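Local structure of Alp7A (Bacillus subtilis, 5EC0) at residues F24-N29 with D51-L56; G113-N118 with G163-L168; S298-T303 with S339-E344. The protein binds adenine nucleotide as a plasmid-encoded bacterial actin homologue and probably forms cytoskeletal filaments that segregate plasmid DNA. One frame throughout, in Å; residues are numbered along the deposited sequence.

Interaction 1 (F24-N29 with D51-L56); sequences FELPTN and DLKDRL
L26 meets K53 and L56 where strand 22-33 of the actin-like fold, in the sheet that also carries strands 2-10 and 14-19, is flanked by the loop leading into strand 56-62. Both methyls of L26 are used, CD2 mainly against K53 though also near L56, CD1 against L56. L26 CD2 lies against the aliphatic part of the lysine, 3.6 Å from K53 CG, and the two side chains pass at a slant. The leucines L26 and L56 reach toward each other tip to tip, with L26 CD1 and L56 CD1 4.0 Å apart. Both turn CG away from their own carbonyl carbon (chi1 -56° for L26, -71° for L56), which brings the branched ends of strand and loop together.

K53 takes a different course. Its CG stands opposite the backbone N, and after a straight start the chain kinks at chi3 (138°), swinging CE and NZ over the strand. There K53 NZ makes a weak hydrogen bond of 3.3 Å to the carbonyl oxygen E25 O. The acid of E25 is not the lysine's partner: that side chain leaves on the other side of the strand, toward the bound ADP, and OE2 forms a salt bridge with R362 of the nucleotide pocket. One strand residue thus offers its backbone to the loop and its carboxylate to a residue of the ADP pocket. F24 is buried with its ring edge-to-face against Y107 of helix 95-112, a tyrosine that K53 also touches. The lysine's amine passes F24 as well, with F24 CB 4.4 Å from K53 NZ.

Interaction 2 (G113-N118 with G163-L168); sequences GKREDN and GLEKEL
K166 pushes its ammonium into the turn formed by 114-117 and is held there by two backbone carbonyls. K166 NZ donates to D117 O at 2.7 Å and to R115 O at 2.9 Å. It stands above both carbonyl planes, 45° out of the first and 56° out of the second, so neither bond follows a lone pair. Q109 OE1 of helix 95-112 is a further hydrogen-bond partner of the same nitrogen. The chain gets there by placing CG between backbone N and carbonyl carbon (chi1 63°) and bending again at chi3.

R115 reaches the other way, sliding past K166. Its guanidinium takes the backbone oxygen of E165 end-on: R115 NH1 and R115 NH2 both lie 3.0 Å from E165 O, which sits near the guanidinium plane. The NH2 bond arrives in the carbonyl plane on a lone pair, whereas NH1 comes from above it. One face of the group rests on L164 CA, with G163 O over the same face, and K166 CE lies at the edge. The E165 carboxylate stays 4.0 Å away, E165 OE1 to R115 NH2, too far for a salt bridge.

The turn is a type I beta turn, tied by D117 N to K114 O at 3.0 Å, and it links helix 95-112 to strand 119-129 in the actin-like fold. Strand 166-179 runs parallel to that strand, and their pairing starts here: N118 bonds through its backbone to T169, and L168 CA makes a CA-H...O contact of 3.4 Å with N118 O. Farther out, D117 OD2 accepts from the N terminus of M1, D117 OD1 from E119 N, and Q109 NE2 donates to K114 O.

Interaction 3 (S298-T303 with S339-E344); sequences SLKEYT and SVVTEE
The carboxylate of E344 is the flat group that crosses this contact, and the ammonium of K300 reaches it on the syn side of OE2. K300 NZ sits 2.9 Å from E344 OE2, 26° out of the carboxylate plane, in a hydrogen bond that is also a salt bridge; E344 OE1 is farther from K300 NZ, at 3.4 Å. Lysine and glutamate come from opposite directions, each chain extended beyond CG, and their charged ends meet at the solvent-facing flank of the helix pair. K300 has CG opposite its backbone N (chi1 -163°), which carries the long chain out toward helix 335-346.

On the way the lysine also packs. K300 CG lies 3.7 Å from V341 CG2, and K300 CE 4.0 Å from V340 CG1. With an alanine in place of K300, E344 would probably be left without its charged mate, and V340 CG1 and V341 CG2 would lose the lysine's hydrocarbon chain as cover.

V341 is the buried centre of the join. V341 CG2 sits between K300 and T303, meeting T303 CG2 at 4.1 Å as the side chains of V341 and T303 slide past each other. T303 presents its methyl while its hydroxyl turns back to its own helix: T303 OG1 donates to L299 O at 2.8 Å, tilted from the carbonyl plane. T303 N bonds to the same oxygen from the opposite face.

The axes of the two short helical segments cross at -54° with 9.9 Å between them, in the C-terminal actin-type ATPase domain. V341 continues onto E304 and I307 farther along helix 292-313, while T303 also touches S337 and I338 near the start of helix 335-346. Behind 298-303, Y302 packs edge-to-face on F243 of helix 243-254.

In the fold
From the N terminus, strand 22-33 leads through helix 35-38 to the 51-56 loop, and interaction 1 closes that excursion just as strand 56-62 begins. Helix 95-112 then ends in the turn of interaction 2, whose loop, through strands 119-129 and 153-159, closes at the start of strand 166-179. Interaction 3 closes a later loop, running from helix 292-313 through strand 322-327 to helix 335-346. The three follow in series; none nests or crosses. Interactions 1 and 2 reach the same sheet and touch directly, L52 CB lying 3.7 Å from L164 CD1. Interaction 3 lies on the other side of the chain's centre from interaction 2, their centres about 50 Å apart.

Interaction 1 (F24-N29 with D51-L56)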
# COMPACT_ATOMS: atom_id res chain seq x y z
N PHE A 24 3.44 7.14 -7.83
CA PHE A 24 2.24 7.93 -7.55
C PHE A 24 1.23 7.01 -6.90
O PHE A 24 1.38 5.79 -6.92
CB PHE A 24 1.66 8.60 -8.82
CG PHE A 24 1.10 7.63 -9.83
CD1 PHE A 24 -0.21 7.17 -9.72
CD2 PHE A 24 1.87 7.19 -10.90
CE1 PHE A 24 -0.74 6.28 -10.65
CE2 PHE A 24 1.34 6.32 -11.85
CZ PHE A 24 0.03 5.86 -11.72
N GLU A 25 0.20 7.60 -6.30
CA GLU A 25 -0.82 6.85 -5.59
C GLU A 25 -2.19 7.50 -5.79
O GLU A 25 -2.29 8.66 -6.17
CB GLU A 25 -0.49 6.74 -4.10
CG GLU A 25 -0.09 8.05 -3.43
CD GLU A 25 0.17 7.88 -1.94
OE1 GLU A 25 -0.23 6.85 -1.38
OE2 GLU A 25 0.78 8.78 -1.31
N LEU A 26 -3.23 6.72 -5.54
CA LEU A 26 -4.61 7.11 -5.79
C LEU A 26 -5.44 6.62 -4.64
O LEU A 26 -5.15 5.55 -4.10
CB LEU A 26 -5.16 6.48 -7.08
CG LEU A 26 -4.49 6.67 -8.44
CD1 LEU A 26 -5.09 5.70 -9.46
CD2 LEU A 26 -4.66 8.10 -8.90
N PRO A 27 -6.48 7.37 -4.27
CA PRO A 27 -7.48 6.85 -3.33
C PRO A 27 -8.05 5.54 -3.86
O PRO A 27 -8.18 5.39 -5.07
CB PRO A 27 -8.54 7.95 -3.30
CG PRO A 27 -7.82 9.19 -3.69
CD PRO A 27 -6.75 8.77 -4.65
N THR A 28 -8.38 4.61 -2.97
CA THR A 28 -8.79 3.26 -3.37
C THR A 28 -10.20 3.18 -3.98
O THR A 28 -10.52 2.24 -4.70
CB THR A 28 -8.70 2.29 -2.14
OG1 THR A 28 -7.34 2.22 -1.71
CG2 THR A 28 -9.16 0.89 -2.49
N ASN A 29 -11.02 4.19 -3.71
CA ASN A 29 -12.40 4.22 -4.19
C ASN A 29 -12.61 3.98 -5.67
O ASN A 29 -11.96 4.61 -6.51
CB ASN A 29 -13.04 5.56 -3.83
CG ASN A 29 -12.88 5.89 -2.38
OD1 ASN A 29 -12.01 6.68 -2.00
ND2 ASN A 29 -13.70 5.28 -1.54
N ASP A 51 -3.82 16.81 -14.80
CA ASP A 51 -5.15 17.04 -14.26
C ASP A 51 -5.99 15.76 -14.28
O ASP A 51 -6.98 15.65 -13.57
CB ASP A 51 -5.87 18.15 -15.02
CG ASP A 51 -5.22 19.51 -14.82
OD1 ASP A 51 -4.57 19.71 -13.77
OD2 ASP A 51 -5.37 20.39 -15.70
N LEU A 52 -5.59 14.78 -15.08
CA LEU A 52 -6.35 13.55 -15.22
C LEU A 52 -6.42 12.74 -13.92
O LEU A 52 -7.37 12.00 -13.68
CB LEU A 52 -5.75 12.70 -16.33
CG LEU A 52 -6.42 11.37 -16.66
CD1 LEU A 52 -7.86 11.60 -17.14
CD2 LEU A 52 -5.60 10.62 -17.69
N LYS A 53 -5.40 12.89 -13.07
CA LYS A 53 -5.28 12.06 -11.89
C LYS A 53 -6.51 12.19 -10.99
O LYS A 53 -7.02 11.19 -10.48
CB LYS A 53 -4.01 12.42 -11.11
CG LYS A 53 -3.59 11.36 -10.11
CD LYS A 53 -2.32 11.77 -9.38
CE LYS A 53 -2.43 11.44 -7.91
NZ LYS A 53 -1.13 11.56 -7.20
N ASP A 54 -7.01 13.42 -10.85
CA ASP A 54 -8.19 13.67 -10.03
C ASP A 54 -9.47 13.55 -10.84
O ASP A 54 -10.55 13.79 -10.33
CB ASP A 54 -8.13 15.07 -9.38
CG ASP A 54 -7.06 15.19 -8.30
OD1 ASP A 54 -6.44 14.15 -7.93
OD2 ASP A 54 -6.84 16.32 -7.80
N ARG A 55 -9.35 13.19 -12.11
CA ARG A 55 -10.52 13.21 -12.98
C ARG A 55 -10.64 11.89 -13.75
O ARG A 55 -10.93 11.88 -14.95
CB ARG A 55 -10.47 14.41 -13.94
CG ARG A 55 -10.32 15.79 -13.23
CD ARG A 55 -10.11 16.94 -14.20
NE ARG A 55 -9.88 18.23 -13.52
CZ ARG A 55 -10.79 19.20 -13.36
NH1 ARG A 55 -12.02 19.06 -13.84
NH2 ARG A 55 -10.45 20.32 -12.73
N LEU A 56 -10.44 10.77 -13.05
CA LEU A 56 -10.43 9.45 -13.68
C LEU A 56 -11.81 8.88 -13.94
O LEU A 56 -12.46 8.34 -13.04
CB LEU A 56 -9.62 8.46 -12.84
CG LEU A 56 -8.12 8.74 -12.87
CD1 LEU A 56 -7.38 7.80 -11.96
CD2 LEU A 56 -7.59 8.66 -14.29

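Interaction 2 (G113-N118 with G163-L168)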
# COMPACT_ATOMS: atom_id res chain seq x y z
N GLY A 113 3.54 9.88 -21.75
CA GLY A 113 3.59 9.41 -23.12
C GLY A 113 2.99 10.33 -24.17
O GLY A 113 2.63 11.46 -23.89
N LYS A 114 2.87 9.83 -25.39
CA LYS A 114 2.40 10.64 -26.51
C LYS A 114 0.89 10.50 -26.68
O LYS A 114 0.34 9.40 -26.58
CB LYS A 114 3.12 10.23 -27.80
CG LYS A 114 4.62 10.05 -27.61
CD LYS A 114 5.23 9.21 -28.73
CE LYS A 114 5.49 10.04 -29.99
NZ LYS A 114 5.57 9.20 -31.22
N ARG A 115 0.25 11.63 -26.94
CA ARG A 115 -1.20 11.71 -27.13
C ARG A 115 -1.77 10.65 -28.08
O ARG A 115 -2.82 10.07 -27.81
CB ARG A 115 -1.56 13.11 -27.64
CG ARG A 115 -3.05 13.33 -27.87
CD ARG A 115 -3.84 13.30 -26.56
NE ARG A 115 -5.27 13.47 -26.79
CZ ARG A 115 -6.20 12.55 -26.52
NH1 ARG A 115 -5.84 11.39 -25.97
NH2 ARG A 115 -7.47 12.80 -26.78
N GLU A 116 -1.08 10.42 -29.20
CA GLU A 116 -1.56 9.50 -30.23
C GLU A 116 -1.10 8.04 -30.05
O GLU A 116 -1.46 7.17 -30.85
CB GLU A 116 -1.13 10.00 -31.62
CG GLU A 116 0.37 9.95 -31.87
CD GLU A 116 1.12 11.12 -31.23
OE1 GLU A 116 0.45 12.04 -30.71
OE2 GLU A 116 2.37 11.11 -31.24
N ASP A 117 -0.30 7.77 -29.03
CA ASP A 117 0.10 6.39 -28.72
C ASP A 117 -1.02 5.68 -27.95
O ASP A 117 -1.31 6.05 -26.82
CB ASP A 117 1.41 6.39 -27.91
CG ASP A 117 1.97 4.99 -27.70
OD1 ASP A 117 1.42 4.02 -28.27
OD2 ASP A 117 2.97 4.87 -26.96
N ASN A 118 -1.64 4.68 -28.56
CA ASN A 118 -2.77 4.01 -27.91
C ASN A 118 -2.45 2.63 -27.34
O ASN A 118 -3.36 1.84 -27.06
CB ASN A 118 -3.93 3.87 -28.90
CG ASN A 118 -4.47 5.22 -29.35
OD1 ASN A 118 -4.64 6.13 -28.55
ND2 ASN A 118 -4.74 5.35 -30.65
N GLY A 163 -10.87 15.78 -23.49
CA GLY A 163 -9.52 16.28 -23.68
C GLY A 163 -8.44 15.20 -23.73
O GLY A 163 -7.38 15.42 -24.31
N LEU A 164 -8.71 14.05 -23.12
CA LEU A 164 -7.73 12.96 -23.03
C LEU A 164 -8.34 11.60 -23.39
O LEU A 164 -7.83 10.56 -22.99
CB LEU A 164 -7.13 12.89 -21.63
CG LEU A 164 -6.26 14.08 -21.21
CD1 LEU A 164 -6.00 14.05 -19.72
CD2 LEU A 164 -4.95 14.10 -22.00
N GLU A 165 -9.44 11.63 -24.14
CA GLU A 165 -10.12 10.43 -24.58
C GLU A 165 -9.26 9.53 -25.46
O GLU A 165 -8.51 10.02 -26.31
CB GLU A 165 -11.40 10.78 -25.34
CG GLU A 165 -12.34 11.71 -24.60
CD GLU A 165 -12.21 13.14 -25.06
OE1 GLU A 165 -11.07 13.62 -25.23
OE2 GLU A 165 -13.26 13.79 -25.26
N LYS A 166 -9.39 8.23 -25.26
CA LYS A 166 -8.80 7.21 -26.12
C LYS A 166 -9.17 5.84 -25.57
O LYS A 166 -9.51 5.73 -24.39
CB LYS A 166 -7.27 7.33 -26.22
CG LYS A 166 -6.54 7.13 -24.90
CD LYS A 166 -5.03 6.93 -25.10
CE LYS A 166 -4.36 8.22 -25.56
NZ LYS A 166 -2.89 8.04 -25.78
N GLU A 167 -9.08 4.82 -26.41
CA GLU A 167 -9.05 3.45 -25.92
C GLU A 167 -7.61 2.93 -25.93
O GLU A 167 -6.95 2.85 -26.97
CB GLU A 167 -9.94 2.53 -26.75
CG GLU A 167 -10.16 1.18 -26.10
CD GLU A 167 -11.15 0.31 -26.86
OE1 GLU A 167 -11.21 0.42 -28.11
OE2 GLU A 167 -11.86 -0.48 -26.20
N LEU A 168 -7.12 2.57 -24.75
CA LEU A 168 -5.75 2.14 -24.60
C LEU A 168 -5.71 0.62 -24.53
O LEU A 168 -6.42 0.00 -23.72
CB LEU A 168 -5.15 2.76 -23.34
CG LEU A 168 -3.65 2.84 -23.08
CD1 LEU A 168 -3.00 3.87 -23.98
CD2 LEU A 168 -3.43 3.20 -21.62

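Interaction 3 (S298-T303 with S339-E344)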
# COMPACT_ATOMS: atom_id res chain seq x y z
N SER A 298 -4.54 9.24 22.62
CA SER A 298 -5.27 8.19 21.93
C SER A 298 -4.35 7.25 21.14
O SER A 298 -4.57 6.03 21.09
CB SER A 298 -6.31 8.79 20.99
OG SER A 298 -7.11 7.77 20.43
N LEU A 299 -3.33 7.81 20.51
CA LEU A 299 -2.40 7.00 19.74
C LEU A 299 -1.57 6.10 20.65
O LEU A 299 -1.19 5.00 20.27
CB LEU A 299 -1.48 7.88 18.90
CG LEU A 299 -2.15 8.60 17.72
CD1 LEU A 299 -1.10 9.27 16.82
CD2 LEU A 299 -3.02 7.63 16.91
N LYS A 300 -1.28 6.58 21.86
CA LYS A 300 -0.48 5.80 22.79
C LYS A 300 -1.27 4.59 23.26
O LYS A 300 -0.73 3.48 23.33
CB LYS A 300 -0.02 6.63 23.98
CG LYS A 300 1.14 5.99 24.76
CD LYS A 300 1.38 6.71 26.08
CE LYS A 300 2.35 5.94 26.97
NZ LYS A 300 2.45 6.60 28.30
N GLU A 301 -2.56 4.81 23.56
CA GLU A 301 -3.49 3.71 23.88
C GLU A 301 -3.45 2.62 22.81
O GLU A 301 -3.24 1.44 23.13
CB GLU A 301 -4.94 4.21 24.00
CG GLU A 301 -5.23 5.16 25.13
CD GLU A 301 -6.64 5.74 25.03
OE1 GLU A 301 -7.51 5.07 24.43
OE2 GLU A 301 -6.85 6.86 25.53
N TYR A 302 -3.67 3.02 21.56
CA TYR A 302 -3.69 2.10 20.44
C TYR A 302 -2.36 1.35 20.33
O TYR A 302 -2.33 0.14 20.16
CB TYR A 302 -4.01 2.84 19.13
CG TYR A 302 -4.14 1.91 17.95
CD1 TYR A 302 -5.30 1.15 17.77
CD2 TYR A 302 -3.11 1.76 17.02
CE1 TYR A 302 -5.43 0.27 16.68
CE2 TYR A 302 -3.22 0.89 15.94
CZ TYR A 302 -4.39 0.15 15.78
OH TYR A 302 -4.52 -0.72 14.73
N THR A 303 -1.26 2.09 20.44
CA THR A 303 0.08 1.51 20.34
C THR A 303 0.31 0.44 21.43
O THR A 303 0.90 -0.61 21.17
CB THR A 303 1.16 2.61 20.42
OG1 THR A 303 0.97 3.53 19.34
CG2 THR A 303 2.57 2.03 20.35
N SER A 339 8.14 4.24 20.39
CA SER A 339 9.36 4.49 21.15
C SER A 339 9.05 4.70 22.63
O SER A 339 9.73 4.16 23.48
CB SER A 339 10.09 5.70 20.58
OG SER A 339 11.18 6.05 21.42
N VAL A 340 7.99 5.45 22.93
CA VAL A 340 7.59 5.72 24.31
C VAL A 340 7.10 4.46 25.02
O VAL A 340 7.52 4.15 26.14
CB VAL A 340 6.46 6.79 24.38
CG1 VAL A 340 6.02 7.00 25.83
CG2 VAL A 340 6.91 8.11 23.75
N VAL A 341 6.20 3.74 24.36
CA VAL A 341 5.58 2.57 24.96
C VAL A 341 6.60 1.46 25.20
O VAL A 341 6.61 0.83 26.26
CB VAL A 341 4.40 2.04 24.11
CG1 VAL A 341 4.11 0.58 24.43
CG2 VAL A 341 3.15 2.92 24.31
N THR A 342 7.48 1.21 24.22
CA THR A 342 8.42 0.10 24.37
C THR A 342 9.46 0.43 25.45
O THR A 342 9.93 -0.46 26.17
CB THR A 342 9.12 -0.26 23.03
OG1 THR A 342 9.73 0.90 22.45
CG2 THR A 342 8.11 -0.82 22.06
N GLU A 343 9.77 1.71 25.60
CA GLU A 343 10.69 2.12 26.65
C GLU A 343 10.07 1.92 28.03
O GLU A 343 10.76 1.50 28.96
CB GLU A 343 11.11 3.56 26.48
CG GLU A 343 12.21 3.93 27.46
CD GLU A 343 12.57 5.40 27.42
OE1 GLU A 343 13.08 5.85 26.38
OE2 GLU A 343 12.35 6.08 28.44
N GLU A 344 8.78 2.21 28.17
CA GLU A 344 8.08 2.02 29.45
C GLU A 344 7.97 0.55 29.81
O GLU A 344 8.00 0.18 30.98
CB GLU A 344 6.66 2.62 29.42
CG GLU A 344 6.56 4.13 29.44
CD GLU A 344 5.12 4.62 29.35
OE1 GLU A 344 4.25 3.82 28.92
OE2 GLU A 344 4.84 5.78 29.73